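Local structure of periplasmic binding protein/LacI transcriptional regulator (Burkholderia multivorans, 4YLE) at residues Ala101-Leu106 against Ile123-Asp128; Ser199-Glu204 against Ser215-Glu220; Tyr256-Ala261 against Thr274-Ala279; Pro33-Val38 against Ser63-Ile68. The protein probably binds a sugar or sugar-like solute in the periplasm and hands it to an ABC transporter for uptake. All coordinates share one frame; numbering follows the deposited sequence.

Interaction 1: Ala101-Leu106 against Ile123-Asp128; sequences ADSKAL and IDNRLD
Two loops at the C-terminal ends of neighbouring parallel strands, 95-98 and 119-123, meet near the ligand site of this periplasmic binding protein, and Ser103 is the residue on which loop 123-128 closes. A chi1 of -74° puts its hydroxyl OG beside the residue's own N, where it donates to the backbone O of Arg126 at 2.8 Å, meeting that carbonyl from above its plane. Asn125 ND2 reaches the same OG at 3.0 Å, but the bond is weak, with 126° at the hydrogen; the amide is also held by Pro100 O and, through OD1, by Asn178 N. Asp128 N donates to Ser103 O at 2.7 Å (158° at the hydrogen). Lys104 and Asp128 run side by side in the same direction, NZ of Lys104 staying 4.5 Å from OD2 of Asp128, beyond a salt bridge, while Asp128 OD1 caps helix 129-133 through Asp130 N. CD2 of Leu127 rests 4.1 Å from CB of Leu106. Asp102 OD1 accepts from Lys104 N, an Asx turn, and from Ala105 N, an Asx motif. Loop 123-128, buttressed by 101-106, brings Asp124 OD1 to the unidentified ligand, consistent with the strand-end loops that form the ligand site in this fold.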
loop_
_atom_site.group_PDB
_atom_site.type_symbol
_atom_site.label_atom_id
_atom_site.label_comp_id
_atom_site.label_asym_id
_atom_site.label_seq_id
_atom_site.Cartn_x
_atom_site.Cartn_y
_atom_site.Cartn_z
ATOM N N ALA A 101 4.256 7.471 -3.839
ATOM C CA ALA A 101 5.086 7.225 -2.656
ATOM C C ALA A 101 4.770 8.200 -1.521
ATOM O O ALA A 101 5.092 7.931 -0.347
ATOM C CB ALA A 101 6.554 7.317 -3.022
ATOM N N ASP A 102 4.165 9.330 -1.895
ATOM C CA ASP A 102 3.785 10.415 -0.987
ATOM C C ASP A 102 2.445 10.972 -1.462
ATOM O O ASP A 102 2.303 11.259 -2.641
ATOM C CB ASP A 102 4.855 11.501 -1.001
ATOM C CG ASP A 102 4.646 12.556 0.059
ATOM O OD1 ASP A 102 3.547 13.147 0.123
ATOM O OD2 ASP A 102 5.601 12.813 0.824
ATOM N N SER A 103 1.461 11.093 -0.577
ATOM C CA SER A 103 0.108 11.502 -0.995
ATOM C C SER A 103 -0.003 12.990 -1.383
ATOM O O SER A 103 -0.943 13.399 -2.064
ATOM C CB SER A 103 -0.879 11.190 0.121
ATOM O OG SER A 103 -1.103 9.778 0.173
ATOM N N LYS A 104 0.947 13.789 -0.918
ATOM C CA LYS A 104 0.980 15.212 -1.293
ATOM C C LYS A 104 2.030 15.547 -2.348
ATOM O O LYS A 104 1.796 16.366 -3.259
ATOM C CB LYS A 104 1.241 16.075 -0.054
ATOM C CG LYS A 104 0.117 16.062 0.958
ATOM C CD LYS A 104 0.267 17.219 1.942
ATOM C CE LYS A 104 -0.287 16.911 3.314
ATOM N NZ LYS A 104 0.565 15.917 4.033
ATOM N N ALA A 105 3.201 14.939 -2.209
ATOM C CA ALA A 105 4.364 15.373 -2.968
ATOM C C ALA A 105 4.295 15.009 -4.445
ATOM O O ALA A 105 4.964 15.632 -5.262
ATOM C CB ALA A 105 5.621 14.797 -2.360
ATOM N N LEU A 106 3.515 13.979 -4.787
ATOM C CA LEU A 106 3.377 13.595 -6.182
ATOM C C LEU A 106 2.337 14.446 -6.915
ATOM O O LEU A 106 2.185 14.309 -8.119
ATOM C CB LEU A 106 3.004 12.100 -6.305
ATOM C CG LEU A 106 4.175 11.119 -6.466
ATOM C CD1 LEU A 106 4.856 11.275 -7.817
ATOM C CD2 LEU A 106 5.194 11.315 -5.355
ATOM N N ILE A 123 -3.829 4.731 -8.075
ATOM C CA ILE A 123 -4.123 3.490 -7.369
ATOM C C ILE A 123 -3.394 3.368 -6.031
ATOM O O ILE A 123 -2.469 4.120 -5.784
ATOM C CB ILE A 123 -3.760 2.252 -8.208
ATOM C CG1 ILE A 123 -2.239 2.104 -8.382
ATOM C CG2 ILE A 123 -4.476 2.313 -9.602
ATOM C CD1 ILE A 123 -1.807 0.829 -9.174
ATOM N N ASP A 124 -3.868 2.428 -5.190
ATOM C CA ASP A 124 -3.178 1.963 -3.964
ATOM C C ASP A 124 -3.255 2.988 -2.837
ATOM O O ASP A 124 -3.984 2.807 -1.857
ATOM C CB ASP A 124 -1.727 1.611 -4.276
ATOM C CG ASP A 124 -0.946 1.163 -3.044
ATOM O OD1 ASP A 124 -1.573 0.726 -2.078
ATOM O OD2 ASP A 124 0.306 1.234 -3.058
ATOM N N ASN A 125 -2.519 4.078 -2.996
ATOM C CA ASN A 125 -2.447 5.110 -1.987
ATOM C C ASN A 125 -3.022 6.396 -2.542
ATOM O O ASN A 125 -2.516 6.935 -3.511
ATOM C CB ASN A 125 -1.011 5.332 -1.552
ATOM C CG ASN A 125 -0.867 6.510 -0.645
ATOM O OD1 ASN A 125 -1.706 6.745 0.248
ATOM N ND2 ASN A 125 0.221 7.280 -0.836
ATOM N N ARG A 126 -4.076 6.883 -1.928
ATOM C CA ARG A 126 -4.794 8.001 -2.489
ATOM C C ARG A 126 -4.041 9.309 -2.307
ATOM O O ARG A 126 -3.570 9.621 -1.219
ATOM C CB ARG A 126 -6.182 8.098 -1.868
ATOM C CG ARG A 126 -7.139 8.964 -2.661
ATOM C CD ARG A 126 -8.360 9.288 -1.837
ATOM N NE ARG A 126 -9.074 8.079 -1.437
ATOM C CZ ARG A 126 -10.214 7.658 -1.981
ATOM N NH1 ARG A 126 -10.808 8.349 -2.962
ATOM N NH2 ARG A 126 -10.768 6.538 -1.529
ATOM N N LEU A 127 -3.924 10.059 -3.402
ATOM C CA LEU A 127 -3.419 11.420 -3.375
ATOM C C LEU A 127 -4.277 12.273 -2.475
ATOM O O LEU A 127 -5.466 12.022 -2.322
ATOM C CB LEU A 127 -3.397 11.995 -4.786
ATOM C CG LEU A 127 -2.403 11.313 -5.717
ATOM C CD1 LEU A 127 -2.701 11.710 -7.152
ATOM C CD2 LEU A 127 -0.958 11.649 -5.348
ATOM N N ASP A 128 -3.679 13.289 -1.874
ATOM C CA ASP A 128 -4.401 14.069 -0.891
ATOM C C ASP A 128 -5.491 14.889 -1.594
ATOM O O ASP A 128 -5.196 15.633 -2.514
ATOM C CB ASP A 128 -3.452 14.975 -0.127
ATOM C CG ASP A 128 -4.122 15.654 1.057
ATOM O OD1 ASP A 128 -5.213 16.248 0.890
ATOM O OD2 ASP A 128 -3.553 15.587 2.162
#

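Interaction 2: Ser199-Glu204 against Ser215-Glu220; sequences SVQSGE and SAMLNE
Strand 199-202 and helix 215-220 run nearly antiparallel, at 159°, their axes 10.0 Å apart, with the CA atoms of Ser199 and the selenomethionine Met217 the nearest across the gap. That gap is filled mainly by the Met217 side chain, which leaves the helix as an extended chain and lays its terminal methyl on the strand. CE comes to 3.4 Å from OG of Ser199 and to 3.6 Å from NE2 of Gln201, and it also touches CB and CG of Gln201, so the methyl sits against both residues. Gln201 approaches Met217 from the opposite direction. Its amide is turned back along the strand: NE2 donates to Ser199 OG at 2.8 Å, an almost straight bond of 171° lying in the amide plane, which fixes the rotation of the amide beside the Met217 chain. NE2 also donates to a water at 3.1 Å, and that water in turn donates to OE1 of Glu220 at 2.6 Å, bridging strand and helix near the surface, beside the exposed Glu220, where the two segments share no direct hydrogen bond. The selenomethionine also touches Val170 of strand 166-171, the neighbour of the outermost strand 196-202. Packing of a helix against the strand that precedes it, largely through Met217, belongs here to the layered alpha/beta architecture of a periplasmic-binding-protein lobe with a parallel sheet.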
loop_
_atom_site.group_PDB
_atom_site.type_symbol
_atom_site.label_atom_id
_atom_site.label_comp_id
_atom_site.label_asym_id
_atom_site.label_seq_id
_atom_site.Cartn_x
_atom_site.Cartn_y
_atom_site.Cartn_z
ATOM N N SER A 199 1.908 2.481 21.795
ATOM C CA SER A 199 2.941 3.077 20.950
ATOM C C SER A 199 2.521 3.008 19.488
ATOM O O SER A 199 1.984 2.000 19.067
ATOM C CB SER A 199 4.281 2.362 21.145
ATOM O OG SER A 199 5.338 3.109 20.585
ATOM N N VAL A 200 2.730 4.102 18.757
ATOM C CA VAL A 200 2.534 4.115 17.310
ATOM C C VAL A 200 3.759 4.780 16.723
ATOM O O VAL A 200 4.043 5.930 17.055
ATOM C CB VAL A 200 1.241 4.873 16.876
ATOM C CG1 VAL A 200 1.077 4.860 15.354
ATOM C CG2 VAL A 200 0.008 4.244 17.501
ATOM N N GLN A 201 4.494 4.046 15.886
ATOM C CA GLN A 201 5.722 4.527 15.272
ATOM C C GLN A 201 5.839 4.025 13.843
ATOM O O GLN A 201 5.392 2.930 13.515
ATOM C CB GLN A 201 6.947 4.068 16.062
ATOM C CG GLN A 201 6.967 4.487 17.541
ATOM C CD GLN A 201 8.128 3.869 18.285
ATOM O OE1 GLN A 201 9.273 3.954 17.838
ATOM N NE2 GLN A 201 7.841 3.228 19.424
ATOM N N SER A 202 6.464 4.823 13.001
ATOM C CA SER A 202 6.602 4.446 11.594
ATOM C C SER A 202 7.835 3.598 11.326
ATOM O O SER A 202 8.960 3.950 11.696
ATOM C CB SER A 202 6.646 5.693 10.715
ATOM O OG SER A 202 6.809 5.339 9.358
ATOM N N GLY A 203 7.602 2.482 10.647
ATOM C CA GLY A 203 8.657 1.651 10.126
ATOM C C GLY A 203 8.858 1.896 8.633
ATOM O O GLY A 203 9.574 1.142 7.993
ATOM N N GLU A 204 8.225 2.944 8.116
ATOM C CA GLU A 204 8.408 3.462 6.752
ATOM C C GLU A 204 8.264 2.410 5.631
ATOM O O GLU A 204 8.881 2.536 4.582
ATOM C CB GLU A 204 9.779 4.138 6.646
ATOM C CG GLU A 204 9.825 5.435 7.453
ATOM C CD GLU A 204 11.207 5.958 7.582
ATOM O OE1 GLU A 204 11.917 5.958 6.556
ATOM O OE2 GLU A 204 11.587 6.347 8.705
ATOM N N SER A 215 11.557 -3.677 17.866
ATOM C CA SER A 215 12.530 -3.947 18.923
ATOM C C SER A 215 12.467 -2.898 20.019
ATOM O O SER A 215 12.540 -3.234 21.212
ATOM C CB SER A 215 13.928 -4.028 18.330
ATOM O OG SER A 215 14.089 -5.280 17.656
ATOM N N ALA A 216 12.323 -1.639 19.622
ATOM C CA ALA A 216 12.191 -0.564 20.584
ATOM C C ALA A 216 10.919 -0.759 21.402
ATOM O O ALA A 216 10.937 -0.570 22.612
ATOM C CB ALA A 216 12.179 0.790 19.895
HETATM N N MSE A 217 9.817 -1.133 20.747
HETATM C CA MSE A 217 8.550 -1.266 21.453
HETATM C C MSE A 217 8.594 -2.426 22.466
HETATM O O MSE A 217 8.095 -2.293 23.574
HETATM C CB MSE A 217 7.405 -1.483 20.458
HETATM C CG MSE A 217 7.053 -0.257 19.755
HETATM SE SE MSE A 217 5.701 -0.719 18.418
HETATM C CE MSE A 217 5.411 1.143 17.826
ATOM N N LEU A 218 9.176 -3.556 22.060
ATOM C CA LEU A 218 9.349 -4.685 22.958
ATOM C C LEU A 218 10.229 -4.309 24.142
ATOM O O LEU A 218 9.976 -4.716 25.288
ATOM C CB LEU A 218 9.951 -5.883 22.206
ATOM C CG LEU A 218 8.998 -6.468 21.167
ATOM C CD1 LEU A 218 9.791 -7.304 20.166
ATOM C CD2 LEU A 218 7.914 -7.308 21.790
ATOM N N ASN A 219 11.275 -3.540 23.881
ATOM C CA ASN A 219 12.130 -3.083 24.982
ATOM C C ASN A 219 11.379 -2.124 25.901
ATOM O O ASN A 219 11.533 -2.186 27.125
ATOM C CB ASN A 219 13.405 -2.412 24.462
ATOM C CG ASN A 219 14.408 -3.406 23.906
ATOM O OD1 ASN A 219 14.573 -4.490 24.442
ATOM N ND2 ASN A 219 15.101 -3.027 22.846
ATOM N N GLU A 220 10.587 -1.228 25.317
ATOM C CA GLU A 220 9.870 -0.213 26.112
ATOM C C GLU A 220 8.753 -0.826 26.957
ATOM O O GLU A 220 8.474 -0.363 28.074
ATOM C CB GLU A 220 9.280 0.880 25.192
ATOM C CG GLU A 220 8.745 2.095 25.968
ATOM C CD GLU A 220 8.243 3.218 25.050
ATOM O OE1 GLU A 220 8.399 3.125 23.817
ATOM O OE2 GLU A 220 7.701 4.204 25.573
HETATM O O HOH W 1 9.626 2.310 21.731
#

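Interaction 3: Tyr256-Ala261 against Thr274-Ala279; sequences YDNINA and TADQYA
The site of the unidentified ligand is lined in part by Asp257 and Gln277, whose side chains lie alongside each other and point the same way. Gln277 NE2 donates in its amide plane to Asp257 OD1 at 3.0 Å, meeting the oxygen nearly along its C-O axis. Each also hydrogen-bonds to the ligand, Asp257 through OD2 and Gln277 through NE2, so the bond sets the carboxylate and amide as one polar surface. The same NE2 lies 3.8 Å from CE2 at the edge of the Tyr256 ring, one face of which is covered by CB of Ala275 in a CH-pi contact, 4.2 Å from the centroid. These residues come from the loop after strand 252-254 and from strand 274-276 and the turn after it, strands of different sheets, consistent with a contact near the junction of the two lobes of the periplasmic-binding-protein fold. Backbone and side chain tie them further: Asp257 N donates to Ala275 O at 2.8 Å, and Thr274 OG1, which is also bonded to Asp232, accepts from Asn258 N. Extended away from its own N (chi1 -164°), Asn258 sends ND2 to Asp276 OD2 at 3.2 Å, from above the carboxylate plane. A water accepts from Gln277 N and donates to Asp257 O at 2.6 Å.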
loop_
_atom_site.group_PDB
_atom_site.type_symbol
_atom_site.label_atom_id
_atom_site.label_comp_id
_atom_site.label_asym_id
_atom_site.label_seq_id
_atom_site.Cartn_x
_atom_site.Cartn_y
_atom_site.Cartn_z
ATOM N N TYR A 256 -0.171 -6.999 6.632
ATOM C CA TYR A 256 -1.069 -6.549 5.573
ATOM C C TYR A 256 -0.311 -6.705 4.260
ATOM O O TYR A 256 0.789 -6.174 4.149
ATOM C CB TYR A 256 -1.440 -5.085 5.807
ATOM C CG TYR A 256 -2.714 -4.571 5.182
ATOM C CD1 TYR A 256 -3.874 -4.545 5.915
ATOM C CD2 TYR A 256 -2.721 -4.029 3.905
ATOM C CE1 TYR A 256 -5.032 -4.025 5.396
ATOM C CE2 TYR A 256 -3.911 -3.487 3.387
ATOM C CZ TYR A 256 -5.041 -3.520 4.160
ATOM O OH TYR A 256 -6.181 -2.979 3.625
ATOM N N ASP A 257 -0.916 -7.395 3.291
ATOM C CA ASP A 257 -0.475 -7.537 1.867
ATOM C C ASP A 257 -0.587 -8.973 1.375
ATOM O O ASP A 257 -0.731 -9.207 0.170
ATOM C CB ASP A 257 0.978 -7.088 1.580
ATOM C CG ASP A 257 1.146 -5.561 1.567
ATOM O OD1 ASP A 257 0.126 -4.851 1.520
ATOM O OD2 ASP A 257 2.302 -5.088 1.635
ATOM N N ASN A 258 -0.456 -9.933 2.285
ATOM C CA ASN A 258 -0.388 -11.341 1.924
ATOM C C ASN A 258 0.714 -11.671 0.901
ATOM O O ASN A 258 0.473 -12.372 -0.107
ATOM C CB ASN A 258 -1.748 -11.788 1.414
ATOM C CG ASN A 258 -1.905 -13.283 1.386
ATOM O OD1 ASN A 258 -1.262 -14.023 2.142
ATOM N ND2 ASN A 258 -2.752 -13.754 0.478
ATOM N N ILE A 259 1.936 -11.197 1.151
ATOM C CA ILE A 259 3.053 -11.584 0.279
ATOM C C ILE A 259 3.483 -13.025 0.524
ATOM O O ILE A 259 3.271 -13.570 1.601
ATOM C CB ILE A 259 4.275 -10.651 0.440
ATOM C CG1 ILE A 259 4.872 -10.790 1.843
ATOM C CG2 ILE A 259 3.853 -9.214 0.096
ATOM C CD1 ILE A 259 6.104 -9.939 2.108
ATOM N N ASN A 260 4.081 -13.651 -0.486
ATOM C CA ASN A 260 4.497 -15.042 -0.340
ATOM C C ASN A 260 5.374 -15.253 0.864
ATOM O O ASN A 260 5.262 -16.277 1.530
ATOM C CB ASN A 260 5.240 -15.528 -1.580
ATOM C CG ASN A 260 4.324 -15.691 -2.741
ATOM O OD1 ASN A 260 3.270 -16.306 -2.604
ATOM N ND2 ASN A 260 4.686 -15.112 -3.891
ATOM N N ALA A 261 6.251 -14.295 1.155
ATOM C CA ALA A 261 7.195 -14.486 2.259
ATOM C C ALA A 261 6.440 -14.685 3.576
ATOM O O ALA A 261 6.961 -15.292 4.504
ATOM C CB ALA A 261 8.160 -13.306 2.357
ATOM N N THR A 274 -2.877 -11.576 8.108
ATOM C CA THR A 274 -2.540 -10.514 7.173
ATOM C C THR A 274 -3.806 -10.239 6.364
ATOM O O THR A 274 -4.878 -10.670 6.756
ATOM C CB THR A 274 -1.367 -10.909 6.279
ATOM O OG1 THR A 274 -0.978 -9.794 5.467
ATOM C CG2 THR A 274 -1.695 -12.098 5.381
ATOM N N ALA A 275 -3.693 -9.506 5.260
ATOM C CA ALA A 275 -4.876 -9.212 4.441
ATOM C C ALA A 275 -4.437 -9.171 3.014
ATOM O O ALA A 275 -3.331 -8.701 2.712
ATOM C CB ALA A 275 -5.528 -7.899 4.831
ATOM N N ASP A 276 -5.301 -9.645 2.120
ATOM C CA ASP A 276 -5.005 -9.546 0.704
ATOM C C ASP A 276 -5.785 -8.360 0.166
ATOM O O ASP A 276 -7.001 -8.308 0.283
ATOM C CB ASP A 276 -5.362 -10.832 -0.030
ATOM C CG ASP A 276 -4.604 -10.989 -1.340
ATOM O OD1 ASP A 276 -4.287 -9.960 -1.967
ATOM O OD2 ASP A 276 -4.323 -12.129 -1.749
ATOM N N GLN A 277 -5.059 -7.392 -0.382
ATOM C CA GLN A 277 -5.673 -6.199 -0.996
ATOM C C GLN A 277 -5.470 -6.210 -2.501
ATOM O O GLN A 277 -5.697 -5.192 -3.175
ATOM C CB GLN A 277 -5.118 -4.898 -0.393
ATOM C CG GLN A 277 -3.613 -4.736 -0.577
ATOM C CD GLN A 277 -3.111 -3.314 -0.381
ATOM O OE1 GLN A 277 -3.780 -2.363 -0.749
ATOM N NE2 GLN A 277 -1.914 -3.169 0.180
ATOM N N TYR A 278 -5.059 -7.357 -3.033
ATOM C CA TYR A 278 -5.139 -7.606 -4.465
ATOM C C TYR A 278 -4.403 -6.576 -5.324
ATOM O O TYR A 278 -4.987 -5.783 -6.102
ATOM C CB TYR A 278 -6.605 -7.718 -4.834
ATOM C CG TYR A 278 -7.280 -8.788 -3.985
ATOM C CD1 TYR A 278 -6.889 -10.114 -4.088
ATOM C CD2 TYR A 278 -8.303 -8.482 -3.100
ATOM C CE1 TYR A 278 -7.488 -11.105 -3.314
ATOM C CE2 TYR A 278 -8.922 -9.480 -2.332
ATOM C CZ TYR A 278 -8.505 -10.779 -2.443
ATOM O OH TYR A 278 -9.120 -11.784 -1.698
ATOM N N ALA A 279 -3.091 -6.658 -5.232
ATOM C CA ALA A 279 -2.200 -5.776 -5.967
ATOM C C ALA A 279 -2.421 -5.785 -7.477
ATOM O O ALA A 279 -2.483 -4.725 -8.128
ATOM C CB ALA A 279 -0.784 -6.148 -5.655
HETATM O O HOH W 2 -2.252 -7.560 -1.151
#

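Interaction 4: Pro33-Val38 against Ser63-Ile68; sequences PKVALV and SQFDLI
Val35 O takes Ile68 N at 2.8 Å, in the carbonyl plane and with 165° at the hydrogen, and Leu67 CA adds a C-H contact to the same oxygen. Around it the backbones pair in parallel, the strand axes 28° apart: Pro33 O accepts from Asp66 N, Asp66 O from Val35 N and Ile68 O from Leu37 N, the last also at 2.8 Å. On one face Lys34 lays its CG 4.1 Å from CB of Asp66 and 4.2 Å from CG1 of Ile68, using its aliphatic stem, while the Asp66 carboxylate turns to Lys32 in a salt bridge. On the Val35 and Leu67 side the contacts are apolar. Phe65, its ring set between the backbone N and the carbonyl carbon (chi1 73°), brings CD2 to 4.1 Å from CG2 of Val35, and Leu67 CD1 reaches CB of Leu37 at 4.1 Å. At the start of the pair Pro33 CD lies 3.1 Å from Gln64 O. Joined by helix 45-60 as a beta-alpha-beta unit, the strands have Leu37 and Leu67 packed on Ala54 of that helix and Phe65 and Val35 on Leu291 of helix 279-295; Ala36 leans on helix 78-90, and strand 95-98 continues the sheet beyond strand 34-39.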
loop_
_atom_site.group_PDB
_atom_site.type_symbol
_atom_site.label_atom_id
_atom_site.label_comp_id
_atom_site.label_asym_id
_atom_site.label_seq_id
_atom_site.Cartn_x
_atom_site.Cartn_y
_atom_site.Cartn_z
ATOM N N PRO A 33 -2.884 2.680 -27.434
ATOM C CA PRO A 33 -2.444 3.570 -26.356
ATOM C C PRO A 33 -1.245 2.992 -25.619
ATOM O O PRO A 33 -1.148 1.758 -25.461
ATOM C CB PRO A 33 -3.658 3.643 -25.417
ATOM C CG PRO A 33 -4.772 2.939 -26.108
ATOM C CD PRO A 33 -4.170 2.040 -27.125
ATOM N N LYS A 34 -0.373 3.873 -25.137
ATOM C CA LYS A 34 0.767 3.467 -24.317
ATOM C C LYS A 34 0.501 3.907 -22.875
ATOM O O LYS A 34 0.267 5.079 -22.605
ATOM C CB LYS A 34 2.069 4.068 -24.843
ATOM C CG LYS A 34 3.343 3.378 -24.336
ATOM C CD LYS A 34 4.527 3.522 -25.321
ATOM C CE LYS A 34 5.518 4.630 -24.929
ATOM N NZ LYS A 34 6.924 4.328 -25.358
ATOM N N VAL A 35 0.518 2.941 -21.967
ATOM C CA VAL A 35 0.178 3.187 -20.558
ATOM C C VAL A 35 1.399 2.951 -19.689
ATOM O O VAL A 35 2.058 1.924 -19.818
ATOM C CB VAL A 35 -0.959 2.253 -20.073
ATOM C CG1 VAL A 35 -1.318 2.540 -18.634
ATOM C CG2 VAL A 35 -2.205 2.408 -20.953
ATOM N N ALA A 36 1.665 3.890 -18.781
ATOM C CA ALA A 36 2.754 3.771 -17.821
ATOM C C ALA A 36 2.187 3.397 -16.472
ATOM O O ALA A 36 1.249 4.046 -16.007
ATOM C CB ALA A 36 3.532 5.081 -17.711
ATOM N N LEU A 37 2.765 2.361 -15.863
ATOM C CA LEU A 37 2.426 1.932 -14.469
ATOM C C LEU A 37 3.592 2.295 -13.590
ATOM O O LEU A 37 4.675 1.735 -13.749
ATOM C CB LEU A 37 2.168 0.433 -14.388
ATOM C CG LEU A 37 1.890 -0.113 -12.977
ATOM C CD1 LEU A 37 0.628 0.474 -12.387
ATOM C CD2 LEU A 37 1.765 -1.619 -13.022
ATOM N N VAL A 38 3.369 3.232 -12.664
ATOM C CA VAL A 38 4.444 3.771 -11.825
ATOM C C VAL A 38 4.196 3.357 -10.386
ATOM O O VAL A 38 3.218 3.758 -9.791
ATOM C CB VAL A 38 4.511 5.297 -11.966
ATOM C CG1 VAL A 38 5.535 5.928 -10.976
ATOM C CG2 VAL A 38 4.864 5.651 -13.415
ATOM N N SER A 63 -2.807 -6.398 -28.169
ATOM C CA SER A 63 -3.137 -5.565 -29.315
ATOM C C SER A 63 -3.917 -4.323 -28.872
ATOM O O SER A 63 -4.110 -3.394 -29.675
ATOM C CB SER A 63 -3.932 -6.372 -30.344
ATOM O OG SER A 63 -5.271 -6.526 -29.915
ATOM N N GLN A 64 -4.327 -4.302 -27.597
ATOM C CA GLN A 64 -5.163 -3.227 -27.042
ATOM C C GLN A 64 -4.353 -2.058 -26.506
ATOM O O GLN A 64 -4.796 -0.923 -26.564
ATOM C CB GLN A 64 -6.035 -3.712 -25.888
ATOM C CG GLN A 64 -7.227 -4.573 -26.234
ATOM C CD GLN A 64 -8.040 -4.930 -24.979
ATOM O OE1 GLN A 64 -7.976 -4.227 -23.953
ATOM N NE2 GLN A 64 -8.800 -6.030 -25.055
ATOM N N PHE A 65 -3.193 -2.352 -25.941
ATOM C CA PHE A 65 -2.340 -1.317 -25.366
ATOM C C PHE A 65 -0.915 -1.821 -25.179
ATOM O O PHE A 65 -0.676 -3.019 -25.173
ATOM C CB PHE A 65 -2.919 -0.797 -24.032
ATOM C CG PHE A 65 -2.778 -1.760 -22.850
ATOM C CD1 PHE A 65 -3.628 -2.846 -22.725
ATOM C CD2 PHE A 65 -1.838 -1.546 -21.857
ATOM C CE1 PHE A 65 -3.523 -3.724 -21.642
ATOM C CE2 PHE A 65 -1.735 -2.426 -20.763
ATOM C CZ PHE A 65 -2.582 -3.506 -20.663
ATOM N N ASP A 66 0.024 -0.879 -25.085
ATOM C CA ASP A 66 1.399 -1.164 -24.672
ATOM C C ASP A 66 1.558 -0.695 -23.233
ATOM O O ASP A 66 0.867 0.214 -22.810
ATOM C CB ASP A 66 2.418 -0.453 -25.559
ATOM C CG ASP A 66 2.496 -1.048 -26.935
ATOM O OD1 ASP A 66 2.497 -2.296 -27.026
ATOM O OD2 ASP A 66 2.536 -0.271 -27.917
ATOM N N LEU A 67 2.476 -1.309 -22.500
ATOM C CA LEU A 67 2.606 -1.079 -21.049
ATOM C C LEU A 67 4.049 -0.814 -20.706
ATOM O O LEU A 67 4.916 -1.586 -21.100
ATOM C CB LEU A 67 2.110 -2.292 -20.250
ATOM C CG LEU A 67 2.325 -2.224 -18.735
ATOM C CD1 LEU A 67 1.439 -1.163 -18.135
ATOM C CD2 LEU A 67 2.103 -3.587 -18.040
ATOM N N ILE A 68 4.312 0.272 -19.979
ATOM C CA ILE A 68 5.661 0.554 -19.460
ATOM C C ILE A 68 5.573 0.534 -17.950
ATOM O O ILE A 68 4.800 1.306 -17.415
ATOM C CB ILE A 68 6.186 1.943 -19.912
ATOM C CG1 ILE A 68 6.072 2.085 -21.427
ATOM C CG2 ILE A 68 7.634 2.191 -19.413
ATOM C CD1 ILE A 68 6.814 1.025 -22.214
#

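In the fold
Along the chain the contacts follow as interactions 4, 1, 2 and 3. Interactions 4 and 1 draw on the seven-stranded sheet: 4 pairs its outermost strand 66-72 with 34-39, and 1 uses the loops after strands 95-98 and 119-123. Interaction 3 joins the loop after strand 252-254 of the four-stranded sheet to 274-276, the other outermost strand of the seven. Interaction 2 packs the edge of the four-stranded sheet, about 41 Å between centres from interaction 4. Interactions 1 and 3, about 20 Å apart between centres, touch through Asp124 and Gln277, and both reach the unidentified ligand. Ile123 also meets Leu37 of interaction 4, whose side chain lies about 12 Å from the ligand.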